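Local structure of sulfotransferase (Alicyclobacillus acidocaldarius subsp. acidocaldarius, 3RNL) at residues A[12-17]-A[91-96]; A[43-48]-A[101-106]; A[111-116]-A[184-189]; A[121-126]-A[159-164]. The protein probably transfers a sulfo group to an acceptor molecule, as enzymes of the sulfotransferase family with a P-loop-like fold generally do. All coordinates share one frame; numbering follows the deposited sequence.

How the contacts relate
Contact 1 lies near the centre of the chain and touches the other three. Phe92 N and His43 NE2 of contact 2 probably form a hydrogen bond at 3.0 Å. Strand 111-116 of contact 3 runs beside strand 11-13, and Met115 N reaches Gly15 O at 2.8 Å. Ala17 O meets Arg122 NH1 of contact 4 at 3.2 Å. Contact 4 is nested inside the chain loop closed by contact 3, their centres about 17 Å apart, while contacts 2 and 4 do not touch. A magnesium ion is bound by Ser29, His31 and Ile34; the side chain of Ile13 lies about 7 Å from that of Ser29 and about 12 Å from a bound magnesium.

Contact 1: A[12-17]-A[91-96]; sequences FIVGAA and VFYLFY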
# COMPACT_ATOMS: atom_id res chain seq x y z
N PHE A 12 -2.22 3.81 10.04
CA PHE A 12 -2.47 2.76 9.05
C PHE A 12 -1.41 2.84 7.99
O PHE A 12 -1.01 3.93 7.59
CB PHE A 12 -3.84 2.97 8.40
CG PHE A 12 -4.98 2.92 9.38
CD1 PHE A 12 -5.54 1.70 9.74
CD2 PHE A 12 -5.48 4.07 9.94
CE1 PHE A 12 -6.57 1.65 10.65
CE2 PHE A 12 -6.54 4.02 10.85
CZ PHE A 12 -7.08 2.81 11.21
N ILE A 13 -0.95 1.68 7.55
CA ILE A 13 -0.05 1.59 6.40
C ILE A 13 -0.95 1.18 5.25
O ILE A 13 -1.53 0.10 5.25
CB ILE A 13 1.04 0.54 6.64
CG1 ILE A 13 1.94 1.00 7.80
CG2 ILE A 13 1.88 0.34 5.37
CD1 ILE A 13 2.92 -0.09 8.31
N VAL A 14 -1.17 2.11 4.32
CA VAL A 14 -2.26 1.91 3.35
C VAL A 14 -1.89 1.39 1.97
O VAL A 14 -2.77 1.19 1.13
CB VAL A 14 -3.11 3.19 3.22
CG1 VAL A 14 -3.65 3.58 4.60
CG2 VAL A 14 -2.27 4.33 2.63
N GLY A 15 -0.60 1.24 1.69
CA GLY A 15 -0.21 0.82 0.34
C GLY A 15 1.06 1.58 -0.00
O GLY A 15 1.63 2.25 0.87
N ALA A 16 1.45 1.55 -1.27
CA ALA A 16 0.68 0.84 -2.28
C ALA A 16 1.14 -0.62 -2.34
O ALA A 16 2.15 -0.98 -1.73
CB ALA A 16 0.90 1.50 -3.66
N ALA A 17 0.44 -1.44 -3.13
CA ALA A 17 0.76 -2.86 -3.22
C ALA A 17 2.06 -3.05 -4.02
O ALA A 17 2.26 -2.37 -5.02
CB ALA A 17 -0.39 -3.62 -3.90
N VAL A 91 -2.74 -3.28 1.86
CA VAL A 91 -2.12 -2.54 0.75
C VAL A 91 -3.07 -1.93 -0.27
O VAL A 91 -2.65 -1.08 -1.05
CB VAL A 91 -1.07 -3.39 0.03
CG1 VAL A 91 0.05 -3.77 0.99
CG2 VAL A 91 -1.72 -4.62 -0.59
N PHE A 92 -4.34 -2.35 -0.31
CA PHE A 92 -5.28 -1.70 -1.21
C PHE A 92 -6.13 -0.60 -0.53
O PHE A 92 -7.04 -0.06 -1.14
CB PHE A 92 -6.12 -2.72 -1.99
CG PHE A 92 -5.28 -3.62 -2.86
CD1 PHE A 92 -4.59 -3.10 -3.95
CD2 PHE A 92 -5.14 -4.97 -2.57
CE1 PHE A 92 -3.80 -3.94 -4.76
CE2 PHE A 92 -4.35 -5.79 -3.37
CZ PHE A 92 -3.68 -5.27 -4.46
N TYR A 93 -5.83 -0.31 0.73
CA TYR A 93 -6.45 0.85 1.37
C TYR A 93 -6.24 2.12 0.53
O TYR A 93 -7.12 2.97 0.44
CB TYR A 93 -5.85 1.05 2.75
CG TYR A 93 -6.46 0.23 3.87
CD1 TYR A 93 -7.71 -0.36 3.75
CD2 TYR A 93 -5.79 0.10 5.09
CE1 TYR A 93 -8.28 -1.08 4.80
CE2 TYR A 93 -6.35 -0.62 6.14
CZ TYR A 93 -7.59 -1.19 5.99
OH TYR A 93 -8.14 -1.89 7.03
N LEU A 94 -5.08 2.25 -0.10
CA LEU A 94 -4.78 3.45 -0.89
C LEU A 94 -5.65 3.48 -2.15
O LEU A 94 -6.14 4.53 -2.60
CB LEU A 94 -3.29 3.42 -1.27
CG LEU A 94 -2.84 4.62 -2.12
CD1 LEU A 94 -3.03 5.96 -1.37
CD2 LEU A 94 -1.38 4.46 -2.57
N PHE A 95 -5.89 2.30 -2.70
CA PHE A 95 -6.56 2.17 -3.99
C PHE A 95 -8.08 2.37 -3.93
O PHE A 95 -8.65 3.02 -4.80
CB PHE A 95 -6.24 0.79 -4.59
CG PHE A 95 -7.00 0.49 -5.87
CD1 PHE A 95 -6.62 1.10 -7.06
CD2 PHE A 95 -8.07 -0.39 -5.88
CE1 PHE A 95 -7.30 0.82 -8.25
CE2 PHE A 95 -8.76 -0.66 -7.06
CZ PHE A 95 -8.38 -0.06 -8.24
N TYR A 96 -8.73 1.80 -2.92
CA TYR A 96 -10.20 1.86 -2.87
C TYR A 96 -10.63 3.24 -2.38
O TYR A 96 -10.21 3.70 -1.32
CB TYR A 96 -10.75 0.74 -1.98
CG TYR A 96 -10.73 -0.59 -2.71
CD1 TYR A 96 -11.54 -0.80 -3.82
CD2 TYR A 96 -9.87 -1.61 -2.32
CE1 TYR A 96 -11.51 -2.02 -4.51
CE2 TYR A 96 -9.84 -2.83 -2.99
CZ TYR A 96 -10.67 -3.02 -4.08
OH TYR A 96 -10.64 -4.22 -4.77
O HOH W 1 -2.25 -0.46 -3.68
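Gly15 and Val91 approach to 3.9 Å between their CA atoms where the chain leaves strand 11-13, and beside them Leu94 N donates to Val14 O (2.8 Å) in a bond bent to 135° at the hydrogen. The phi of Gly15, 142°, would jam a beta carbon against the preceding carbonyl, and such a carbon would also run into Val91 O; the peptide bond before Ala16 is cis. Farther along, a water links the backbones, taking the N-H of Ala17 and donating to Val91 O at 2.7 Å. Among the side chains, Val14 crosses Tyr93 at about a right angle, its CB only 3.5 Å from Tyr93 CB, with CG1 leaning on the Tyr93 ring and CG2 facing Leu94 CB. Leu94 holds CG anti to its own N (chi1 180°), which brings CD2 to 3.9 Å from Ala16 CB. Ala17 points its CB at segment 91-96, 3.7 Å from Val91 CG2 and 3.5 Å from Phe92 CE1. The hydroxyl of Tyr93 is held elsewhere, by Glu88. A glycine-containing loop that follows the first strand of a parallel sheet and leads into helix 21-29 is consistent with the P-loop-like element of sulfotransferases, which in relatives holds the 5'-phosphosulfate of the donor; segment 91-96 packs against its start.

Contact 2: A[43-48]-A[101-106]; sequences HFFSIP and QRMYDA
Arg102 sets CG anti to its carbonyl carbon (chi1 -63°) and then runs extended to NE, a course that carries its guanidinium past Pro48 to the carbonyl of Phe45. There NH1 donates to Phe45 O at 3.0 Å in a nearly straight bond (165°), with the acceptor at the guanidinium edge, close to its plane. NH2 forms a salt bridge with Asp49 OD1. Pro48 lies over one face of the same group, its CG 3.5 Å from Arg102 NE, and the two side chains slide past each other in opposite directions. Phe45 points toward the helix, and one face of its ring is met by CG of selenomethionine Met103, which in one of its two modelled conformers makes a CH-pi contact 3.9 Å from the centroid; Phe44 CD2 sits over the opposite face. Ala106 CB touches Phe45 CE1 at 4.0 Å. Cutting Arg102 back to an alanine is likely to leave Phe45 O without this donor, Asp49 without its charged mate and the side of Pro48 uncovered. Through these contacts the turn following strand 34-35 is fastened to helix 99-106, whose Met103 reaches on to Tyr174 and Phe178 of helix 167-178, while Phe45 meets Phe12 of strand 11-13.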
# COMPACT_ATOMS: atom_id res chain seq x y z
N HIS A 43 -8.23 -5.33 5.25
CA HIS A 43 -9.01 -4.46 4.36
C HIS A 43 -10.37 -4.04 4.92
O HIS A 43 -11.29 -3.72 4.15
CB HIS A 43 -9.15 -5.06 2.95
CG HIS A 43 -7.89 -4.96 2.15
ND1 HIS A 43 -6.96 -5.98 2.12
CD2 HIS A 43 -7.37 -3.95 1.42
CE1 HIS A 43 -5.93 -5.60 1.37
NE2 HIS A 43 -6.16 -4.38 0.93
N PHE A 44 -10.49 -4.00 6.24
CA PHE A 44 -11.77 -3.65 6.86
C PHE A 44 -12.37 -2.34 6.33
O PHE A 44 -13.58 -2.26 6.04
CB PHE A 44 -11.60 -3.60 8.39
CG PHE A 44 -12.83 -3.15 9.12
CD1 PHE A 44 -13.92 -4.00 9.26
CD2 PHE A 44 -12.89 -1.89 9.68
CE1 PHE A 44 -15.06 -3.59 9.93
CE2 PHE A 44 -14.02 -1.47 10.36
CZ PHE A 44 -15.11 -2.33 10.48
N PHE A 45 -11.54 -1.31 6.22
CA PHE A 45 -12.05 0.01 5.80
C PHE A 45 -12.34 0.12 4.30
O PHE A 45 -12.86 1.13 3.84
CB PHE A 45 -11.11 1.12 6.28
CG PHE A 45 -11.13 1.28 7.78
CD1 PHE A 45 -12.23 1.85 8.40
CD2 PHE A 45 -10.08 0.82 8.56
CE1 PHE A 45 -12.28 2.00 9.79
CE2 PHE A 45 -10.13 0.95 9.95
CZ PHE A 45 -11.23 1.54 10.55
N SER A 46 -11.91 -0.89 3.53
CA SER A 46 -12.21 -0.95 2.10
C SER A 46 -13.42 -1.80 1.67
O SER A 46 -13.85 -1.72 0.53
CB SER A 46 -10.96 -1.44 1.35
OG SER A 46 -9.95 -0.44 1.46
N ILE A 47 -13.96 -2.59 2.59
CA ILE A 47 -14.94 -3.62 2.19
C ILE A 47 -16.11 -3.05 1.36
O ILE A 47 -16.52 -3.65 0.36
CB ILE A 47 -15.50 -4.40 3.40
CG1 ILE A 47 -14.36 -5.04 4.21
CG2 ILE A 47 -16.52 -5.46 2.95
CD1 ILE A 47 -13.47 -5.97 3.44
N PRO A 48 -16.68 -1.91 1.78
CA PRO A 48 -17.82 -1.43 0.99
C PRO A 48 -17.51 -1.07 -0.47
O PRO A 48 -18.45 -0.95 -1.27
CB PRO A 48 -18.30 -0.19 1.77
CG PRO A 48 -17.81 -0.46 3.19
CD PRO A 48 -16.47 -1.10 2.99
N GLN A 101 -12.11 8.15 3.88
CA GLN A 101 -13.23 8.78 4.60
C GLN A 101 -13.82 7.85 5.69
O GLN A 101 -14.20 8.31 6.77
CB GLN A 101 -14.32 9.28 3.63
CG GLN A 101 -15.44 10.07 4.35
CD GLN A 101 -14.94 11.39 4.92
OE1 GLN A 101 -14.44 12.24 4.20
NE2 GLN A 101 -15.08 11.57 6.24
N ARG A 102 -13.89 6.55 5.41
CA ARG A 102 -14.37 5.61 6.44
C ARG A 102 -13.42 5.55 7.63
O ARG A 102 -13.86 5.47 8.80
CB ARG A 102 -14.53 4.18 5.89
CG ARG A 102 -15.56 4.08 4.81
CD ARG A 102 -15.75 2.63 4.27
NE ARG A 102 -16.46 2.79 3.02
CZ ARG A 102 -15.90 2.64 1.82
NH1 ARG A 102 -14.64 2.21 1.68
NH2 ARG A 102 -16.65 2.87 0.74
N MSE A 103 -12.12 5.54 7.36
CA MSE A 103 -11.13 5.57 8.44
C MSE A 103 -11.27 6.84 9.26
O MSE A 103 -11.22 6.81 10.48
CB MSE A 103 -9.70 5.54 7.88
CG MSE A 103 -9.28 4.22 7.30
SE MSE A 103 -7.56 4.49 6.40
CE MSE A 103 -7.01 2.63 6.30
N TYR A 104 -11.41 7.96 8.57
CA TYR A 104 -11.51 9.24 9.25
C TYR A 104 -12.76 9.31 10.13
O TYR A 104 -12.77 9.89 11.24
CB TYR A 104 -11.53 10.37 8.21
CG TYR A 104 -11.57 11.75 8.84
CD1 TYR A 104 -10.39 12.42 9.15
CD2 TYR A 104 -12.79 12.36 9.15
CE1 TYR A 104 -10.42 13.67 9.74
CE2 TYR A 104 -12.82 13.60 9.73
CZ TYR A 104 -11.63 14.25 10.03
OH TYR A 104 -11.66 15.50 10.60
N ASP A 105 -13.84 8.74 9.63
CA ASP A 105 -15.07 8.76 10.39
C ASP A 105 -14.92 7.97 11.68
O ASP A 105 -15.57 8.28 12.69
CB ASP A 105 -16.24 8.23 9.55
CG ASP A 105 -16.74 9.26 8.53
OD1 ASP A 105 -16.41 10.46 8.67
OD2 ASP A 105 -17.47 8.88 7.60
N ALA A 106 -14.10 6.91 11.65
CA ALA A 106 -13.79 6.15 12.87
C ALA A 106 -12.67 6.75 13.74
O ALA A 106 -12.78 6.80 14.96
CB ALA A 106 -13.46 4.69 12.50

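Contact 3: A[111-116]-A[184-189]; sequences KILIML and KVILFE
Ile112, Ile114 and Leu116 of strand 111-116 carry the five backbone bonds to segment 184-189, in a parallel ladder of alternating donors and acceptors. Ile112 O takes the N-H of Lys184 (2.9 Å), Ile114 N gives to Lys184 O (3.0 Å), Ile114 O accepts from Ile186 N (2.8 Å), and Leu116 N gives to Ile186 O (2.9 Å). A fifth bond, Phe188 N to Leu116 O at 2.8 Å, comes from just past the N-cap residue Leu187, carrying the ladder into helix 188-193. Ile114 O, Ile186 O and Leu116 O each also meet a CA-H, of Val185, Met115 and Leu187. Leu113 and Met115 turn their backbones the other way, to Phe12 and Val14 and probably to Gly15 and Ala16. Glu189 OE2 takes the N-H of Asn118. On the outer edge, Val185 O and Leu187 N bond to a glycerol, probably from the crystallisation liquor, which Lys184 NZ also reaches. On one face, Leu113 and Lys184 lie side by side, with Leu113 CD2 3.9 Å from Lys184 CB, and selenomethionine Met115 stands beside Ile186. On the other, Leu116 CD1 meets Val185 CG1 at 3.7 Å. Polar backbone atoms thus pair within the sheet, whereas its largely apolar faces, with the Lys184 amine at the outer margin, meet helices 21-29 and 195-206 on the Met115 side and helix 167-178 on the Leu116 side.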
# COMPACT_ATOMS: atom_id res chain seq x y z
N LYS A 111 -2.84 8.57 11.83
CA LYS A 111 -1.77 8.93 10.91
C LYS A 111 -1.67 7.89 9.81
O LYS A 111 -2.00 6.72 10.01
CB LYS A 111 -0.44 9.04 11.64
CG LYS A 111 -0.42 10.21 12.63
CD LYS A 111 0.84 10.19 13.51
CE LYS A 111 0.69 11.22 14.64
NZ LYS A 111 1.81 11.21 15.62
N ILE A 112 -1.25 8.33 8.63
CA ILE A 112 -1.29 7.48 7.44
C ILE A 112 0.11 7.37 6.87
O ILE A 112 0.75 8.41 6.63
CB ILE A 112 -2.17 8.14 6.37
CG1 ILE A 112 -3.57 8.48 6.92
CG2 ILE A 112 -2.24 7.25 5.10
CD1 ILE A 112 -4.40 7.26 7.29
N LEU A 113 0.58 6.14 6.66
CA LEU A 113 1.85 5.90 5.96
C LEU A 113 1.58 5.34 4.58
O LEU A 113 0.85 4.36 4.44
CB LEU A 113 2.71 4.89 6.73
CG LEU A 113 3.34 5.45 8.01
CD1 LEU A 113 3.95 4.34 8.86
CD2 LEU A 113 4.40 6.49 7.65
N ILE A 114 2.18 5.96 3.56
CA ILE A 114 2.01 5.51 2.18
C ILE A 114 3.40 5.29 1.63
O ILE A 114 4.26 6.15 1.81
CB ILE A 114 1.37 6.64 1.33
CG1 ILE A 114 -0.04 6.95 1.86
CG2 ILE A 114 1.34 6.25 -0.16
CD1 ILE A 114 -0.67 8.20 1.23
N MSE A 115 3.64 4.15 0.97
CA MSE A 115 4.94 3.96 0.31
C MSE A 115 4.69 3.78 -1.19
O MSE A 115 3.83 2.99 -1.58
CB MSE A 115 5.71 2.76 0.86
CG MSE A 115 7.08 2.57 0.18
SE MSE A 115 8.40 1.68 1.31
CE MSE A 115 7.20 0.71 2.46
N LEU A 116 5.43 4.52 -2.01
CA LEU A 116 5.23 4.48 -3.45
C LEU A 116 6.49 4.07 -4.15
O LEU A 116 7.59 4.42 -3.74
CB LEU A 116 4.81 5.87 -3.97
CG LEU A 116 3.59 6.51 -3.30
CD1 LEU A 116 3.37 7.93 -3.84
CD2 LEU A 116 2.34 5.66 -3.52
N LYS A 184 2.21 10.72 5.68
CA LYS A 184 3.62 10.72 5.31
C LYS A 184 3.79 9.80 4.12
O LYS A 184 3.35 8.65 4.16
CB LYS A 184 4.49 10.24 6.47
CG LYS A 184 5.99 10.19 6.12
CD LYS A 184 6.82 9.82 7.33
CE LYS A 184 8.30 9.69 6.98
NZ LYS A 184 8.88 11.02 6.63
N VAL A 185 4.42 10.31 3.06
CA VAL A 185 4.63 9.51 1.86
C VAL A 185 6.11 9.17 1.78
O VAL A 185 6.94 10.06 1.90
CB VAL A 185 4.24 10.31 0.61
CG1 VAL A 185 4.56 9.52 -0.68
CG2 VAL A 185 2.77 10.67 0.67
N ILE A 186 6.42 7.89 1.60
CA ILE A 186 7.80 7.42 1.51
C ILE A 186 8.03 6.84 0.13
O ILE A 186 7.14 6.21 -0.43
CB ILE A 186 8.05 6.28 2.50
CG1 ILE A 186 7.76 6.72 3.93
CG2 ILE A 186 9.48 5.76 2.40
CD1 ILE A 186 7.59 5.53 4.85
N LEU A 187 9.22 7.06 -0.43
CA LEU A 187 9.56 6.43 -1.71
C LEU A 187 10.33 5.13 -1.50
O LEU A 187 11.25 5.05 -0.69
CB LEU A 187 10.40 7.38 -2.57
CG LEU A 187 9.75 8.74 -2.84
CD1 LEU A 187 10.63 9.57 -3.77
CD2 LEU A 187 8.33 8.56 -3.42
N PHE A 188 9.94 4.10 -2.24
CA PHE A 188 10.56 2.79 -2.11
C PHE A 188 12.07 2.86 -2.30
O PHE A 188 12.85 2.19 -1.60
CB PHE A 188 9.94 1.85 -3.15
CG PHE A 188 10.64 0.54 -3.28
CD1 PHE A 188 10.40 -0.47 -2.37
CD2 PHE A 188 11.56 0.33 -4.28
CE1 PHE A 188 11.06 -1.68 -2.47
CE2 PHE A 188 12.22 -0.88 -4.40
CZ PHE A 188 11.97 -1.89 -3.49
N GLU A 189 12.50 3.68 -3.25
CA GLU A 189 13.91 3.78 -3.58
C GLU A 189 14.76 4.33 -2.39
O GLU A 189 15.89 3.88 -2.14
CB GLU A 189 14.04 4.61 -4.87
CG GLU A 189 13.31 3.99 -6.12
CD GLU A 189 11.75 4.18 -6.21
OE1 GLU A 189 11.15 5.02 -5.48
OE2 GLU A 189 11.12 3.48 -7.06

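Contact 4: A[121-126]-A[159-164]; sequences DRAFSA and WYYRAV
Arg122 and Val164 cross at about a right angle, with Val164 CG1 set over the centre of the guanidinium face, 3.4 Å from Arg122 CZ. The arginine begins with CG anti to its N and then bends at chi2 and again at chi3 (72°), which folds the flat group down beside segment 159-164. In the plane of that group NH2 donates to Tyr161 O at 3.1 Å, coming in from the flank of the carbonyl (C=O...N 112°) and tilted from its plane, while NH1 bonds to Ala17 O. A water accepts from Arg122 NE at 2.8 Å and donates to the same Tyr161 O at 2.7 Å; two donors thus meet the carbonyl oxygen of buried Tyr161, which should hold the guanidinium in its rotation. Tyr161 lies along the helix: its CB meets Ala123 CB at 3.9 Å, CD1 comes 3.4 Å from Ala123 O, and the ring edge is turned to Ala126 CB, 4.1 Å from CE1. With only methyl groups at Ala123 and Ala126, the tyrosine lies close to the helix backbone. With a leucine in place of Arg122, Tyr161 O and Ala17 O would probably be left without their arginine donors and the water without its NE donor. The contact joins helix 119-132, which follows strand 111-116, to the connection leading into helix 167-178; Tyr161 OH bonds to Ser143 of helix 140-145, and Ala17 lies between strand 11-13 and helix 21-29.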
# COMPACT_ATOMS: atom_id res chain seq x y z
N ASP A 121 7.89 -0.29 -12.37
CA ASP A 121 8.48 -1.40 -11.60
C ASP A 121 7.44 -2.09 -10.73
O ASP A 121 7.49 -3.30 -10.54
CB ASP A 121 9.63 -0.90 -10.74
CG ASP A 121 10.81 -0.41 -11.58
OD1 ASP A 121 11.30 -1.20 -12.41
OD2 ASP A 121 11.23 0.74 -11.43
N ARG A 122 6.52 -1.31 -10.18
CA ARG A 122 5.46 -1.87 -9.33
C ARG A 122 4.61 -2.85 -10.14
O ARG A 122 4.25 -3.93 -9.65
CB ARG A 122 4.56 -0.76 -8.78
CG ARG A 122 3.62 -1.23 -7.65
CD ARG A 122 2.29 -0.48 -7.66
NE ARG A 122 1.49 -0.92 -8.81
CZ ARG A 122 0.80 -2.06 -8.84
NH1 ARG A 122 0.80 -2.87 -7.77
NH2 ARG A 122 0.11 -2.40 -9.93
N ALA A 123 4.26 -2.46 -11.36
CA ALA A 123 3.45 -3.33 -12.21
C ALA A 123 4.17 -4.65 -12.44
O ALA A 123 3.58 -5.73 -12.36
CB ALA A 123 3.14 -2.65 -13.55
N PHE A 124 5.46 -4.58 -12.75
CA PHE A 124 6.20 -5.80 -13.04
C PHE A 124 6.32 -6.67 -11.78
O PHE A 124 6.29 -7.90 -11.87
CB PHE A 124 7.59 -5.47 -13.60
CG PHE A 124 8.25 -6.64 -14.28
CD1 PHE A 124 7.65 -7.24 -15.37
CD2 PHE A 124 9.47 -7.11 -13.84
CE1 PHE A 124 8.26 -8.31 -16.01
CE2 PHE A 124 10.09 -8.17 -14.48
CZ PHE A 124 9.48 -8.78 -15.55
N SER A 125 6.45 -6.02 -10.62
CA SER A 125 6.50 -6.75 -9.36
C SER A 125 5.20 -7.52 -9.10
O SER A 125 5.23 -8.66 -8.62
CB SER A 125 6.79 -5.80 -8.20
OG SER A 125 6.89 -6.53 -6.99
N ALA A 126 4.07 -6.90 -9.39
CA ALA A 126 2.78 -7.57 -9.22
C ALA A 126 2.69 -8.77 -10.17
O ALA A 126 2.25 -9.85 -9.77
CB ALA A 126 1.63 -6.61 -9.49
N TRP A 159 -4.11 -7.72 -9.89
CA TRP A 159 -4.06 -7.84 -11.34
C TRP A 159 -4.11 -6.49 -12.06
O TRP A 159 -3.91 -6.45 -13.29
CB TRP A 159 -5.22 -8.69 -11.87
CG TRP A 159 -5.32 -10.09 -11.34
CD1 TRP A 159 -5.99 -10.51 -10.22
CD2 TRP A 159 -4.80 -11.27 -11.96
NE1 TRP A 159 -5.90 -11.88 -10.09
CE2 TRP A 159 -5.17 -12.37 -11.14
CE3 TRP A 159 -4.05 -11.51 -13.11
CZ2 TRP A 159 -4.82 -13.68 -11.45
CZ3 TRP A 159 -3.70 -12.83 -13.43
CH2 TRP A 159 -4.08 -13.90 -12.59
N TYR A 160 -4.37 -5.37 -11.37
CA TYR A 160 -4.60 -4.19 -12.18
C TYR A 160 -3.28 -3.44 -12.20
O TYR A 160 -3.04 -2.51 -11.41
CB TYR A 160 -5.61 -3.27 -11.46
CG TYR A 160 -6.98 -3.84 -11.10
CD1 TYR A 160 -7.40 -5.09 -11.55
CD2 TYR A 160 -7.85 -3.10 -10.31
CE1 TYR A 160 -8.67 -5.58 -11.19
CE2 TYR A 160 -9.09 -3.58 -9.95
CZ TYR A 160 -9.50 -4.81 -10.38
OH TYR A 160 -10.75 -5.26 -9.99
N TYR A 161 -2.52 -3.67 -13.25
CA TYR A 161 -1.15 -3.22 -13.29
C TYR A 161 -1.12 -1.71 -13.38
O TYR A 161 -0.37 -1.05 -12.66
CB TYR A 161 -0.45 -3.80 -14.51
CG TYR A 161 -0.33 -5.30 -14.44
CD1 TYR A 161 0.35 -5.91 -13.40
CD2 TYR A 161 -0.90 -6.11 -15.42
CE1 TYR A 161 0.46 -7.29 -13.33
CE2 TYR A 161 -0.80 -7.48 -15.36
CZ TYR A 161 -0.12 -8.07 -14.32
OH TYR A 161 -0.02 -9.44 -14.26
N ARG A 162 -1.93 -1.19 -14.28
CA ARG A 162 -2.00 0.26 -14.49
C ARG A 162 -2.83 0.97 -13.42
O ARG A 162 -2.40 1.98 -12.86
CB ARG A 162 -2.57 0.58 -15.89
CG ARG A 162 -1.61 0.31 -17.05
CD ARG A 162 -2.35 0.46 -18.41
NE ARG A 162 -1.44 0.85 -19.49
CZ ARG A 162 -0.86 0.00 -20.34
NH1 ARG A 162 -1.09 -1.30 -20.23
NH2 ARG A 162 -0.06 0.45 -21.30
N ALA A 163 -4.03 0.45 -13.12
CA ALA A 163 -4.95 1.21 -12.28
C ALA A 163 -4.35 1.46 -10.89
O ALA A 163 -4.49 2.55 -10.32
CB ALA A 163 -6.29 0.50 -12.15
N VAL A 164 -3.69 0.46 -10.35
CA VAL A 164 -3.15 0.57 -8.99
C VAL A 164 -1.94 1.52 -8.93
O VAL A 164 -1.65 2.10 -7.89
CB VAL A 164 -2.82 -0.85 -8.43
CG1 VAL A 164 -1.94 -0.77 -7.19
CG2 VAL A 164 -4.14 -1.57 -8.13
O HOH W 2 1.68 0.22 -11.39